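Local coordinates for cell division cycle protein 123 (Schizosaccharomyces pombe, PDB 4ZGP) that acts as an ATP-dependent, ATP-grasp chaperone that binds the gamma subunit of eIF2 and lets it assemble with the alpha and beta subunits, at residues I51-E64 with Y91-K103. Residues are numbered along the deposited sequence; the frame is centred on the assembly and turned at random.
Sequences IKPIPATVLKYLHE and YYPEREAIQLIEK
Pro-93 packs against one side of helix 56-62 and marks the tight part of this contact. Its CB meets Val-58 CG2. With CG anti to the backbone N (chi1 172°), Tyr-61 lays its ring against Pro-93 CD, which lies off-centre, 4.2 Å from the centroid. The Tyr-91 carbonyl O sits at the Tyr-61 ring edge, 3.4 Å from CD1. Tyr-92 turns its ring edge to the face of Tyr-61 in an offset T-shaped pair, planes at 83°. With an alanine in place of Tyr-61, Pro-93 CD would probably face a gap and the edge of Tyr-92 would lose its aromatic partner. Ala-97 CB touches both Pro-55 CB and Val-58 CG2. The Tyr-91 side is exposed but still closely packed. There Lys-60 lays CD over one face of the Tyr-91 ring, 3.7 Å from its centroid. Glu-94 N gives Thr-57 OG1 just a weak hydrogen bond of 3.3 Å. The loose end is at Ile-51, where CD1 alone meets Leu-100 and, at 4.1 Å, Ile-101 CG1. Leu-142 of helix 138-146 touches both Tyr-61 and Tyr-92. The loop leading into helix 95-103 thus packs on helix 56-62, the two helix axes at 95°, beside strand 180-184 at the periphery of an ATP-grasp fold.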
loop_
_atom_site.group_PDB
_atom_site.type_symbol
_atom_site.label_atom_id
_atom_site.label_comp_id
_atom_site.label_asym_id
_atom_site.label_seq_id
_atom_site.Cartn_x
_atom_site.Cartn_y
_atom_site.Cartn_z
ATOM N N ILE A 51 -4.471 -3.244 -14.235
ATOM C CA ILE A 51 -5.456 -3.988 -15.014
ATOM C C ILE A 51 -6.822 -3.915 -14.343
ATOM O O ILE A 51 -7.043 -4.508 -13.290
ATOM C CB ILE A 51 -5.034 -5.446 -15.193
ATOM C CG1 ILE A 51 -3.708 -5.502 -15.944
ATOM C CG2 ILE A 51 -6.119 -6.217 -15.946
ATOM C CD1 ILE A 51 -3.066 -6.885 -15.947
ATOM N N LYS A 52 -7.740 -3.168 -14.954
ATOM C CA LYS A 52 -9.006 -2.845 -14.324
ATOM C C LYS A 52 -10.120 -2.773 -15.371
ATOM O O LYS A 52 -9.974 -2.080 -16.370
ATOM C CB LYS A 52 -8.903 -1.516 -13.575
ATOM C CG LYS A 52 -10.098 -1.195 -12.684
ATOM C CD LYS A 52 -9.971 0.213 -12.112
ATOM C CE LYS A 52 -11.129 0.572 -11.174
ATOM N NZ LYS A 52 -11.261 -0.372 -10.032
ATOM N N PRO A 53 -11.217 -3.508 -15.151
ATOM C CA PRO A 53 -11.360 -4.424 -14.015
ATOM C C PRO A 53 -10.481 -5.663 -14.144
ATOM O O PRO A 53 -9.971 -5.972 -15.221
ATOM C CB PRO A 53 -12.840 -4.805 -14.046
ATOM C CG PRO A 53 -13.265 -4.563 -15.447
ATOM C CD PRO A 53 -12.459 -3.399 -15.935
ATOM N N ILE A 54 -10.287 -6.348 -13.030
ATOM C CA ILE A 54 -9.493 -7.566 -13.011
ATOM C C ILE A 54 -10.203 -8.641 -13.837
ATOM O O ILE A 54 -11.420 -8.788 -13.746
ATOM C CB ILE A 54 -9.251 -8.036 -11.546
ATOM C CG1 ILE A 54 -8.206 -9.145 -11.486
ATOM C CG2 ILE A 54 -10.563 -8.457 -10.875
ATOM C CD1 ILE A 54 -7.684 -9.360 -10.097
ATOM N N PRO A 55 -9.450 -9.367 -14.683
ATOM C CA PRO A 55 -10.050 -10.461 -15.461
ATOM C C PRO A 55 -10.756 -11.459 -14.562
ATOM O O PRO A 55 -10.202 -11.856 -13.538
ATOM C CB PRO A 55 -8.847 -11.093 -16.159
ATOM C CG PRO A 55 -7.890 -9.949 -16.330
ATOM C CD PRO A 55 -8.063 -9.088 -15.094
ATOM N N ALA A 56 -11.973 -11.842 -14.935
ATOM C CA ALA A 56 -12.800 -12.704 -14.102
ATOM C C ALA A 56 -12.158 -14.063 -13.802
ATOM O O ALA A 56 -12.355 -14.615 -12.715
ATOM C CB ALA A 56 -14.161 -12.905 -14.756
ATOM N N THR A 57 -11.402 -14.618 -14.750
ATOM C CA THR A 57 -10.786 -15.921 -14.500
ATOM C C THR A 57 -9.677 -15.780 -13.459
ATOM O O THR A 57 -9.434 -16.700 -12.683
ATOM C CB THR A 57 -10.221 -16.574 -15.781
ATOM O OG1 THR A 57 -9.142 -15.790 -16.306
ATOM C CG2 THR A 57 -11.320 -16.701 -16.830
ATOM N N VAL A 58 -9.016 -14.624 -13.439
ATOM C CA VAL A 58 -8.024 -14.343 -12.410
ATOM C C VAL A 58 -8.717 -14.251 -11.047
ATOM O O VAL A 58 -8.267 -14.842 -10.056
ATOM C CB VAL A 58 -7.237 -13.038 -12.712
ATOM C CG1 VAL A 58 -6.437 -12.578 -11.496
ATOM C CG2 VAL A 58 -6.302 -13.240 -13.897
ATOM N N LEU A 59 -9.818 -13.513 -11.012
ATOM C CA LEU A 59 -10.595 -13.320 -9.796
ATOM C C LEU A 59 -11.043 -14.664 -9.237
ATOM O O LEU A 59 -10.970 -14.909 -8.033
ATOM C CB LEU A 59 -11.796 -12.421 -10.090
ATOM C CG LEU A 59 -12.551 -11.735 -8.959
ATOM C CD1 LEU A 59 -11.580 -11.086 -8.009
ATOM C CD2 LEU A 59 -13.489 -10.696 -9.551
ATOM N N LYS A 60 -11.475 -15.541 -10.134
ATOM C CA LYS A 60 -11.953 -16.868 -9.761
ATOM C C LYS A 60 -10.831 -17.694 -9.123
ATOM O O LYS A 60 -11.015 -18.315 -8.077
ATOM C CB LYS A 60 -12.528 -17.569 -10.998
ATOM C CG LYS A 60 -13.475 -18.733 -10.717
ATOM C CD LYS A 60 -12.727 -20.056 -10.602
ATOM C CE LYS A 60 -13.656 -21.241 -10.856
ATOM N NZ LYS A 60 -14.854 -21.213 -9.969
ATOM N N TYR A 61 -9.662 -17.679 -9.756
ATOM C CA TYR A 61 -8.482 -18.371 -9.247
ATOM C C TYR A 61 -8.040 -17.869 -7.868
ATOM O O TYR A 61 -7.598 -18.659 -7.032
ATOM C CB TYR A 61 -7.347 -18.223 -10.265
ATOM C CG TYR A 61 -5.981 -18.705 -9.836
ATOM C CD1 TYR A 61 -5.576 -20.009 -10.072
ATOM C CD2 TYR A 61 -5.078 -17.838 -9.240
ATOM C CE1 TYR A 61 -4.319 -20.441 -9.701
ATOM C CE2 TYR A 61 -3.830 -18.257 -8.865
ATOM C CZ TYR A 61 -3.448 -19.558 -9.103
ATOM O OH TYR A 61 -2.192 -19.970 -8.731
ATOM N N LEU A 62 -8.166 -16.564 -7.620
ATOM C CA LEU A 62 -7.664 -15.993 -6.369
ATOM C C LEU A 62 -8.462 -16.400 -5.128
ATOM O O LEU A 62 -7.961 -16.296 -4.009
ATOM C CB LEU A 62 -7.628 -14.468 -6.455
ATOM C CG LEU A 62 -6.570 -13.874 -7.382
ATOM C CD1 LEU A 62 -6.649 -12.351 -7.347
ATOM C CD2 LEU A 62 -5.172 -14.357 -7.000
ATOM N N HIS A 63 -9.694 -16.858 -5.322
ATOM C CA HIS A 63 -10.532 -17.297 -4.199
ATOM C C HIS A 63 -10.282 -18.749 -3.726
ATOM O O HIS A 63 -10.944 -19.219 -2.807
ATOM C CB HIS A 63 -12.012 -17.135 -4.560
ATOM C CG HIS A 63 -12.534 -15.742 -4.375
ATOM N ND1 HIS A 63 -12.780 -14.890 -5.432
ATOM C CD2 HIS A 63 -12.864 -15.055 -3.255
ATOM C CE1 HIS A 63 -13.237 -13.739 -4.971
ATOM N NE2 HIS A 63 -13.298 -13.813 -3.654
ATOM N N GLU A 64 -9.334 -19.448 -4.341
ATOM C CA GLU A 64 -9.058 -20.845 -3.986
ATOM C C GLU A 64 -8.313 -20.989 -2.666
ATOM O O GLU A 64 -7.249 -20.399 -2.491
ATOM C CB GLU A 64 -8.236 -21.520 -5.082
ATOM C CG GLU A 64 -8.933 -21.634 -6.421
ATOM C CD GLU A 64 -8.097 -22.400 -7.425
ATOM O OE1 GLU A 64 -8.428 -22.356 -8.629
ATOM O OE2 GLU A 64 -7.111 -23.049 -7.007
ATOM N N TYR A 91 -7.621 -25.436 -11.170
ATOM C CA TYR A 91 -8.033 -24.300 -11.992
ATOM C C TYR A 91 -6.900 -23.293 -12.184
ATOM O O TYR A 91 -6.038 -23.138 -11.320
ATOM C CB TYR A 91 -9.242 -23.601 -11.376
ATOM C CG TYR A 91 -9.791 -22.493 -12.239
ATOM C CD1 TYR A 91 -10.617 -22.778 -13.318
ATOM C CD2 TYR A 91 -9.474 -21.160 -11.988
ATOM C CE1 TYR A 91 -11.123 -21.769 -14.121
ATOM C CE2 TYR A 91 -9.971 -20.140 -12.785
ATOM C CZ TYR A 91 -10.798 -20.453 -13.852
ATOM O OH TYR A 91 -11.305 -19.455 -14.654
ATOM N N TYR A 92 -6.916 -22.612 -13.325
ATOM C CA TYR A 92 -5.909 -21.617 -13.651
ATOM C C TYR A 92 -6.502 -20.637 -14.660
ATOM O O TYR A 92 -7.317 -21.034 -15.494
ATOM C CB TYR A 92 -4.658 -22.291 -14.206
ATOM C CG TYR A 92 -3.419 -21.432 -14.163
ATOM C CD1 TYR A 92 -2.753 -21.200 -12.964
ATOM C CD2 TYR A 92 -2.914 -20.852 -15.323
ATOM C CE1 TYR A 92 -1.614 -20.420 -12.921
ATOM C CE2 TYR A 92 -1.778 -20.072 -15.291
ATOM C CZ TYR A 92 -1.131 -19.858 -14.090
ATOM O OH TYR A 92 0.007 -19.079 -14.061
ATOM N N PRO A 93 -6.119 -19.348 -14.577
ATOM C CA PRO A 93 -6.721 -18.345 -15.466
ATOM C C PRO A 93 -6.481 -18.641 -16.951
ATOM O O PRO A 93 -5.516 -19.334 -17.278
ATOM C CB PRO A 93 -6.018 -17.046 -15.050
ATOM C CG PRO A 93 -5.631 -17.282 -13.612
ATOM C CD PRO A 93 -5.243 -18.732 -13.562
ATOM N N GLU A 94 -7.341 -18.120 -17.823
ATOM C CA GLU A 94 -7.216 -18.368 -19.262
ATOM C C GLU A 94 -6.005 -17.644 -19.848
ATOM O O GLU A 94 -5.511 -16.671 -19.272
ATOM C CB GLU A 94 -8.492 -17.948 -19.990
ATOM C CG GLU A 94 -8.727 -16.448 -20.051
ATOM C CD GLU A 94 -10.048 -16.100 -20.727
ATOM O OE1 GLU A 94 -10.045 -15.260 -21.656
ATOM O OE2 GLU A 94 -11.090 -16.667 -20.325
ATOM N N ARG A 95 -5.531 -18.124 -20.993
ATOM C CA ARG A 95 -4.273 -17.653 -21.562
ATOM C C ARG A 95 -4.276 -16.155 -21.836
ATOM O O ARG A 95 -3.239 -15.497 -21.733
ATOM C CB ARG A 95 -3.948 -18.417 -22.855
ATOM C CG ARG A 95 -2.641 -17.967 -23.498
ATOM C CD ARG A 95 -2.223 -18.800 -24.706
ATOM N NE ARG A 95 -1.245 -18.062 -25.503
ATOM C CZ ARG A 95 0.063 -18.053 -25.258
ATOM N NH1 ARG A 95 0.875 -17.337 -26.022
ATOM N NH2 ARG A 95 0.560 -18.759 -24.245
ATOM N N GLU A 96 -5.441 -15.620 -22.186
ATOM C CA GLU A 96 -5.565 -14.211 -22.527
ATOM C C GLU A 96 -5.158 -13.341 -21.340
ATOM O O GLU A 96 -4.439 -12.345 -21.489
ATOM C CB GLU A 96 -7.000 -13.887 -22.963
ATOM C CG GLU A 96 -7.381 -14.400 -24.354
ATOM C CD GLU A 96 -7.976 -15.812 -24.362
ATOM O OE1 GLU A 96 -8.029 -16.471 -23.299
ATOM O OE2 GLU A 96 -8.400 -16.265 -25.449
ATOM N N ALA A 97 -5.619 -13.740 -20.162
ATOM C CA ALA A 97 -5.292 -13.045 -18.924
ATOM C C ALA A 97 -3.809 -13.177 -18.609
ATOM O O ALA A 97 -3.159 -12.201 -18.233
ATOM C CB ALA A 97 -6.119 -13.583 -17.790
ATOM N N ILE A 98 -3.279 -14.388 -18.761
ATOM C CA ILE A 98 -1.861 -14.631 -18.529
ATOM C C ILE A 98 -0.991 -13.759 -19.444
ATOM O O ILE A 98 0.009 -13.189 -18.997
ATOM C CB ILE A 98 -1.492 -16.120 -18.751
ATOM C CG1 ILE A 98 -2.331 -17.020 -17.845
ATOM C CG2 ILE A 98 0.002 -16.353 -18.492
ATOM C CD1 ILE A 98 -2.129 -16.778 -16.377
ATOM N N GLN A 99 -1.351 -13.666 -20.724
ATOM C CA GLN A 99 -0.566 -12.846 -21.653
ATOM C C GLN A 99 -0.665 -11.354 -21.316
ATOM O O GLN A 99 0.317 -10.604 -21.447
ATOM C CB GLN A 99 -1.025 -13.088 -23.093
ATOM C CG GLN A 99 -0.749 -14.491 -23.606
ATOM C CD GLN A 99 0.725 -14.838 -23.594
ATOM O OE1 GLN A 99 1.569 -14.003 -23.921
ATOM N NE2 GLN A 99 1.041 -16.073 -23.213
ATOM N N LEU A 100 -1.845 -10.940 -20.871
ATOM C CA LEU A 100 -2.080 -9.555 -20.470
ATOM C C LEU A 100 -1.170 -9.179 -19.305
ATOM O O LEU A 100 -0.515 -8.133 -19.308
ATOM C CB LEU A 100 -3.548 -9.355 -20.086
ATOM C CG LEU A 100 -4.070 -7.919 -19.967
ATOM C CD1 LEU A 100 -3.656 -7.095 -21.174
ATOM C CD2 LEU A 100 -5.589 -7.920 -19.829
ATOM N N ILE A 101 -1.112 -10.064 -18.321
ATOM C CA ILE A 101 -0.242 -9.868 -17.173
ATOM C C ILE A 101 1.214 -9.833 -17.579
ATOM O O ILE A 101 1.961 -8.959 -17.160
ATOM C CB ILE A 101 -0.482 -10.964 -16.142
ATOM C CG1 ILE A 101 -1.913 -10.832 -15.606
ATOM C CG2 ILE A 101 0.574 -10.927 -15.041
ATOM C CD1 ILE A 101 -2.306 -11.932 -14.658
ATOM N N GLU A 102 1.636 -10.758 -18.438
ATOM C CA GLU A 102 3.052 -10.785 -18.753
ATOM C C GLU A 102 3.437 -9.682 -19.740
ATOM O O GLU A 102 4.610 -9.311 -19.840
ATOM C CB GLU A 102 3.444 -12.181 -19.249
ATOM C CG GLU A 102 3.532 -13.133 -18.045
ATOM C CD GLU A 102 3.695 -14.599 -18.398
ATOM O OE1 GLU A 102 3.616 -14.948 -19.599
ATOM O OE2 GLU A 102 3.908 -15.399 -17.449
ATOM N N LYS A 103 2.457 -9.134 -20.440
ATOM C CA LYS A 103 2.702 -7.951 -21.255
ATOM C C LYS A 103 3.088 -6.784 -20.339
ATOM O O LYS A 103 4.085 -6.087 -20.565
ATOM C CB LYS A 103 1.465 -7.609 -22.088
ATOM C CG LYS A 103 1.531 -6.260 -22.792
ATOM C CD LYS A 103 0.285 -6.001 -23.636
ATOM C CE LYS A 103 0.455 -6.568 -25.034
ATOM N NZ LYS A 103 1.644 -5.965 -25.705
#